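Local coordinates for protein papain-like protease (PDB 4RNA) that probably acts as the viral papain-like cysteine protease that processes the coronavirus replicase polyprotein, at residues V103-L108 with F294-T298; F265-V270 with V282-L286. All coordinates share one frame; numbering follows the deposited sequence. Where two conformers were deposited one is given.

Interaction 1 (V103-L108 with F294-T298); sequences VRSLKL and FDSGT
The hydroxyl of S105 has two partners, one across the contact and one on helix 115-122. Its OG takes a weak hydrogen bond from the backbone N of G297, at 3.2 Å and bent to 133°, and is also bonded to OD1 of N116, which in turn receives L106 N. A serine suits this buried place because one small hydroxyl can serve both partners; its chi1 of -168° sets OG anti to the backbone N and turns it to the 294-298 turn. Next along, L108 N donates to S296 O across 3.3 Å, approaching from above the carbonyl plane. The same oxygen meets K107 CA in a CA-H...O contact. L106 O meets S296 CA in a CA-H...O contact at 3.3 Å. It also accepts a hydrogen bond from a water, and S296 OG donates a hydrogen bond to that water over 2.6 Å. S296 CB rests against L108 CB, 3.6 Å away. G297 has a phi of 82°, which favours glycine, and having no side chain it can lie beside K107 CG. At the far end the contact turns apolar: V103 CG1 lies 3.6 Å from F294 CZ, oblique to the ring, the two side chains crossing at about a right angle. M120 of helix 115-122 packs on both. Within the turn, D295 N donates to T298 O at 2.9 Å, and S296 and G297 both have left-handed backbone angles, near those of a type I' turn, closing the hairpin of strands 290-294 and 299-302. D295 OD1 is hydrogen-bonded to NE2 of H280, consistent with the histidine-aspartate pair of a papain-like catalytic triad.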
loop_
_atom_site.group_PDB
_atom_site.type_symbol
_atom_site.label_atom_id
_atom_site.label_comp_id
_atom_site.label_asym_id
_atom_site.label_seq_id
_atom_site.Cartn_x
_atom_site.Cartn_y
_atom_site.Cartn_z
ATOM N N VAL A 103 -1.733 29.789 5.325
ATOM C CA VAL A 103 -1.940 28.386 5.531
ATOM C C VAL A 103 -2.288 27.776 4.183
ATOM O O VAL A 103 -3.304 28.192 3.605
ATOM C CB VAL A 103 -3.056 28.144 6.601
ATOM C CG1 VAL A 103 -3.497 26.680 6.587
ATOM C CG2 VAL A 103 -2.593 28.623 8.007
ATOM N N ARG A 104 -1.509 26.769 3.754
ATOM C CA ARG A 104 -1.676 26.007 2.480
ATOM C C ARG A 104 -2.708 24.901 2.586
ATOM O O ARG A 104 -2.612 24.024 3.471
ATOM C CB ARG A 104 -0.383 25.290 2.041
ATOM C CG ARG A 104 0.753 26.150 1.525
ATOM C CD ARG A 104 1.912 25.303 0.992
ATOM N NE ARG A 104 2.444 24.360 1.982
ATOM C CZ ARG A 104 3.198 24.694 3.020
ATOM N NH1 ARG A 104 3.537 25.961 3.243
ATOM N NH2 ARG A 104 3.627 23.753 3.836
ATOM N N SER A 105 -3.677 24.899 1.674
ATOM C CA SER A 105 -4.687 23.854 1.647
ATOM C C SER A 105 -4.888 23.399 0.177
ATOM O O SER A 105 -4.757 24.196 -0.747
ATOM C CB SER A 105 -5.993 24.452 2.132
ATOM O OG SER A 105 -6.931 23.451 2.383
ATOM N N LEU A 106 -5.264 22.144 -0.011
ATOM C CA LEU A 106 -5.436 21.522 -1.331
ATOM C C LEU A 106 -6.906 21.677 -1.738
ATOM O O LEU A 106 -7.777 21.280 -1.000
ATOM C CB LEU A 106 -5.103 20.042 -1.204
ATOM C CG LEU A 106 -5.350 19.229 -2.464
ATOM C CD1 LEU A 106 -4.594 19.827 -3.627
ATOM C CD2 LEU A 106 -5.066 17.733 -2.229
ATOM N N LYS A 107 -7.177 22.270 -2.889
ATOM C CA LYS A 107 -8.584 22.427 -3.301
ATOM C C LYS A 107 -9.210 21.048 -3.592
ATOM O O LYS A 107 -8.501 20.140 -4.073
ATOM C CB LYS A 107 -8.676 23.325 -4.538
ATOM C CG LYS A 107 -8.701 24.811 -4.220
ATOM C CD LYS A 107 -8.761 25.676 -5.490
ATOM C CE LYS A 107 -9.740 25.152 -6.518
ATOM N NZ LYS A 107 -11.119 25.045 -5.968
ATOM N N LEU A 108 -10.517 20.895 -3.311
ATOM C CA LEU A 108 -11.259 19.655 -3.618
ATOM C C LEU A 108 -11.306 19.324 -5.110
ATOM O O LEU A 108 -11.790 20.101 -5.951
ATOM C CB LEU A 108 -12.714 19.689 -3.091
ATOM C CG LEU A 108 -13.482 18.357 -3.165
ATOM C CD1 LEU A 108 -12.806 17.274 -2.323
ATOM C CD2 LEU A 108 -14.929 18.537 -2.699
ATOM N N PHE A 294 -10.756 23.779 7.634
ATOM C CA PHE A 294 -10.233 23.881 6.288
ATOM C C PHE A 294 -10.811 22.748 5.490
ATOM O O PHE A 294 -10.341 21.575 5.536
ATOM C CB PHE A 294 -8.724 23.803 6.321
ATOM C CG PHE A 294 -8.064 25.012 6.904
ATOM C CD1 PHE A 294 -7.805 26.122 6.100
ATOM C CD2 PHE A 294 -7.651 25.040 8.229
ATOM C CE1 PHE A 294 -7.188 27.247 6.619
ATOM C CE2 PHE A 294 -7.026 26.151 8.756
ATOM C CZ PHE A 294 -6.779 27.262 7.948
ATOM N N ASP A 295 -11.878 23.066 4.799
ATOM C CA ASP A 295 -12.563 22.056 4.061
ATOM C C ASP A 295 -12.150 22.200 2.607
ATOM O O ASP A 295 -12.791 22.929 1.819
ATOM C CB ASP A 295 -14.072 22.193 4.229
ATOM C CG ASP A 295 -14.826 21.186 3.384
ATOM O OD1 ASP A 295 -14.157 20.372 2.705
ATOM O OD2 ASP A 295 -16.073 21.204 3.365
ATOM N N SER A 296 -11.053 21.514 2.269
ATOM C CA SER A 296 -10.505 21.485 0.902
ATOM C C SER A 296 -10.427 22.855 0.180
ATOM O O SER A 296 -11.041 23.047 -0.883
ATOM C CB SER A 296 -11.247 20.428 0.065
ATOM O OG SER A 296 -10.942 19.110 0.533
ATOM N N GLY A 297 -9.672 23.790 0.764
ATOM C CA GLY A 297 -9.454 25.082 0.129
ATOM C C GLY A 297 -10.625 26.030 0.384
ATOM O O GLY A 297 -10.884 26.923 -0.414
ATOM N N THR A 298 -11.343 25.792 1.483
ATOM C CA THR A 298 -12.434 26.632 2.011
ATOM C C THR A 298 -12.098 26.773 3.510
ATOM O O THR A 298 -11.453 25.866 4.065
ATOM C CB THR A 298 -13.797 25.909 1.794
ATOM O OG1 THR A 298 -14.159 26.003 0.410
ATOM C CG2 THR A 298 -14.947 26.484 2.678
HETATM O O HOH W 1 -8.783 18.507 -0.798
#

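Interaction 2 (F265-V270 with V282-L286)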
loop_
_atom_site.group_PDB
_atom_site.type_symbol
_atom_site.label_atom_id
_atom_site.label_comp_id
_atom_site.label_asym_id
_atom_site.label_seq_id
_atom_site.Cartn_x
_atom_site.Cartn_y
_atom_site.Cartn_z
ATOM N N PHE A 265 -4.505 20.631 22.381
ATOM C CA PHE A 265 -4.264 20.115 21.032
ATOM C C PHE A 265 -4.207 21.339 20.107
ATOM O O PHE A 265 -4.770 22.385 20.450
ATOM C CB PHE A 265 -5.264 19.030 20.623
ATOM C CG PHE A 265 -6.715 19.416 20.823
ATOM C CD1 PHE A 265 -7.377 20.129 19.850
ATOM C CD2 PHE A 265 -7.405 19.056 22.007
ATOM C CE1 PHE A 265 -8.699 20.520 20.025
ATOM C CE2 PHE A 265 -8.739 19.423 22.174
ATOM C CZ PHE A 265 -9.370 20.168 21.185
ATOM N N VAL A 266 -3.497 21.226 19.000
ATOM C CA VAL A 266 -3.298 22.334 18.059
ATOM C C VAL A 266 -4.077 22.142 16.770
ATOM O O VAL A 266 -4.251 23.076 15.995
ATOM C CB VAL A 266 -1.789 22.636 17.809
ATOM C CG1 VAL A 266 -1.072 22.927 19.146
ATOM C CG2 VAL A 266 -1.133 21.516 17.033
ATOM N N ALA A 267 -4.492 20.912 16.477
ATOM C CA ALA A 267 -5.179 20.609 15.234
ATOM C C ALA A 267 -5.803 19.218 15.289
ATOM O O ALA A 267 -5.423 18.413 16.101
ATOM C CB ALA A 267 -4.256 20.672 13.993
ATOM N N PHE A 268 -6.802 18.958 14.437
ATOM C CA PHE A 268 -7.397 17.630 14.384
ATOM C C PHE A 268 -8.064 17.408 13.057
ATOM O O PHE A 268 -8.452 18.381 12.388
ATOM C CB PHE A 268 -8.391 17.394 15.567
ATOM C CG PHE A 268 -9.528 18.393 15.626
ATOM C CD1 PHE A 268 -9.362 19.619 16.263
ATOM C CD2 PHE A 268 -10.709 18.109 15.011
ATOM C CE1 PHE A 268 -10.373 20.556 16.344
ATOM C CE2 PHE A 268 -11.754 19.034 15.090
ATOM C CZ PHE A 268 -11.589 20.252 15.753
ATOM N N ASN A 269 -8.228 16.142 12.651
ATOM C CA ASN A 269 -9.071 15.902 11.469
ATOM C C ASN A 269 -10.429 15.393 11.770
ATOM O O ASN A 269 -10.687 14.818 12.837
ATOM C CB ASN A 269 -8.383 14.932 10.485
ATOM C CG ASN A 269 -7.054 15.507 9.983
ATOM O OD1 ASN A 269 -7.004 16.679 9.622
ATOM N ND2 ASN A 269 -5.982 14.676 9.942
ATOM N N VAL A 270 -11.332 15.587 10.811
ATOM C CA VAL A 270 -12.704 15.191 11.072
ATOM C C VAL A 270 -13.112 14.400 9.836
ATOM O O VAL A 270 -12.683 14.736 8.717
ATOM C CB VAL A 270 -13.627 16.451 11.245
ATOM C CG1 VAL A 270 -15.069 16.100 11.055
ATOM C CG2 VAL A 270 -13.415 17.100 12.608
ATOM N N VAL A 282 -12.175 16.831 6.757
ATOM C CA VAL A 282 -11.959 18.235 6.989
ATOM C C VAL A 282 -10.813 18.378 7.979
ATOM O O VAL A 282 -10.715 17.635 8.988
ATOM C CB VAL A 282 -13.272 18.877 7.527
ATOM C CG1 VAL A 282 -13.123 20.387 7.769
ATOM C CG2 VAL A 282 -14.414 18.605 6.555
ATOM N N HIS A 283 -9.920 19.334 7.719
ATOM C CA HIS A 283 -8.779 19.542 8.604
ATOM C C HIS A 283 -9.073 20.771 9.453
ATOM O O HIS A 283 -9.502 21.791 8.906
ATOM C CB HIS A 283 -7.497 19.774 7.812
ATOM C CG HIS A 283 -6.277 20.062 8.700
ATOM N ND1 HIS A 283 -5.675 19.116 9.360
ATOM C CD2 HIS A 283 -5.614 21.248 8.998
ATOM C CE1 HIS A 283 -4.628 19.594 10.061
ATOM N NE2 HIS A 283 -4.573 20.922 9.851
ATOM N N ALA A 284 -8.823 20.692 10.769
ATOM C CA ALA A 284 -9.160 21.797 11.657
ATOM C C ALA A 284 -7.905 22.252 12.381
ATOM O O ALA A 284 -7.032 21.425 12.794
ATOM C CB ALA A 284 -10.273 21.412 12.659
ATOM N N ARG A 285 -7.764 23.568 12.512
ATOM C CA ARG A 285 -6.653 24.112 13.343
ATOM C C ARG A 285 -7.166 25.065 14.411
ATOM O O ARG A 285 -8.202 25.689 14.205
ATOM C CB ARG A 285 -5.660 24.873 12.480
ATOM C CG ARG A 285 -5.242 24.081 11.257
ATOM C CD ARG A 285 -3.832 24.388 11.022
ATOM N NE ARG A 285 -3.245 23.504 10.027
ATOM C CZ ARG A 285 -2.209 23.898 9.299
ATOM N NH1 ARG A 285 -1.767 25.144 9.452
ATOM N NH2 ARG A 285 -1.649 23.090 8.399
ATOM N N LEU A 286 -6.447 25.145 15.526
ATOM C CA LEU A 286 -6.814 26.043 16.609
ATOM C C LEU A 286 -5.928 27.255 16.611
ATOM O O LEU A 286 -4.723 27.179 16.934
ATOM C CB LEU A 286 -6.643 25.367 17.960
ATOM C CG LEU A 286 -7.476 24.101 18.315
ATOM C CD1 LEU A 286 -7.888 24.200 19.768
ATOM C CD2 LEU A 286 -8.680 23.789 17.440
#
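Strands 267-272 and 280-287 form a beta hairpin, and this contact is its antiparallel pairing. F268 and A284 make a hydrogen-bonded pair: A284 N gives to F268 O at 2.8 Å, nearly along the C=O axis, and F268 N gives to A284 O at 3.0 Å. V270 and V282 repeat the pattern, and L286 N to V266 O extends it. On the face carrying F268, V270, V282 and A284 the packing is apolar. The F268 ring, with chi1 of 58° placing it in the crowded position between N and carbonyl carbon, lies over A284 CB, a CH-pi contact 3.7 Å from the centroid. A small methyl suits a place beneath an aromatic face. L286 CD2 meets the same ring at its edge, 3.8 Å from CE1, and its CD1 lies against the F265 ring. The other face, which also holds A267, carries the polar N269, H283 and R285. H283 ND1 donates to N269 OD1 in the imidazole plane at 2.8 Å, while N269 ND2 is bonded to D311 and T121. R285, whose NH2 binds M120 O, gives its NE to H283 NE2 at 2.9 Å, a nearly straight 170° bond lying in both the imidazole and guanidinium planes.

Strand 280-287 and F294 join the two contacts: F294 N lies 2.7 Å from H283 O, a probable hydrogen bond, and the F294 ring packs on R285, whose NH1 also approaches V103. Both lie largely in the interior, but interaction 1 reaches the surface at L108, whereas none of the touching residues of interaction 2 is exposed. Interaction 2 holds neighbouring strands by regular backbone bonds; interaction 1 fastens a turn to a segment distant in sequence through a serine hydroxyl, two carbonyl oxygens, a water and the V103-F294 apolar contact. Helix 115-122 touches both, M120 meeting V103 and F294 in one and H283 and R285 in the other.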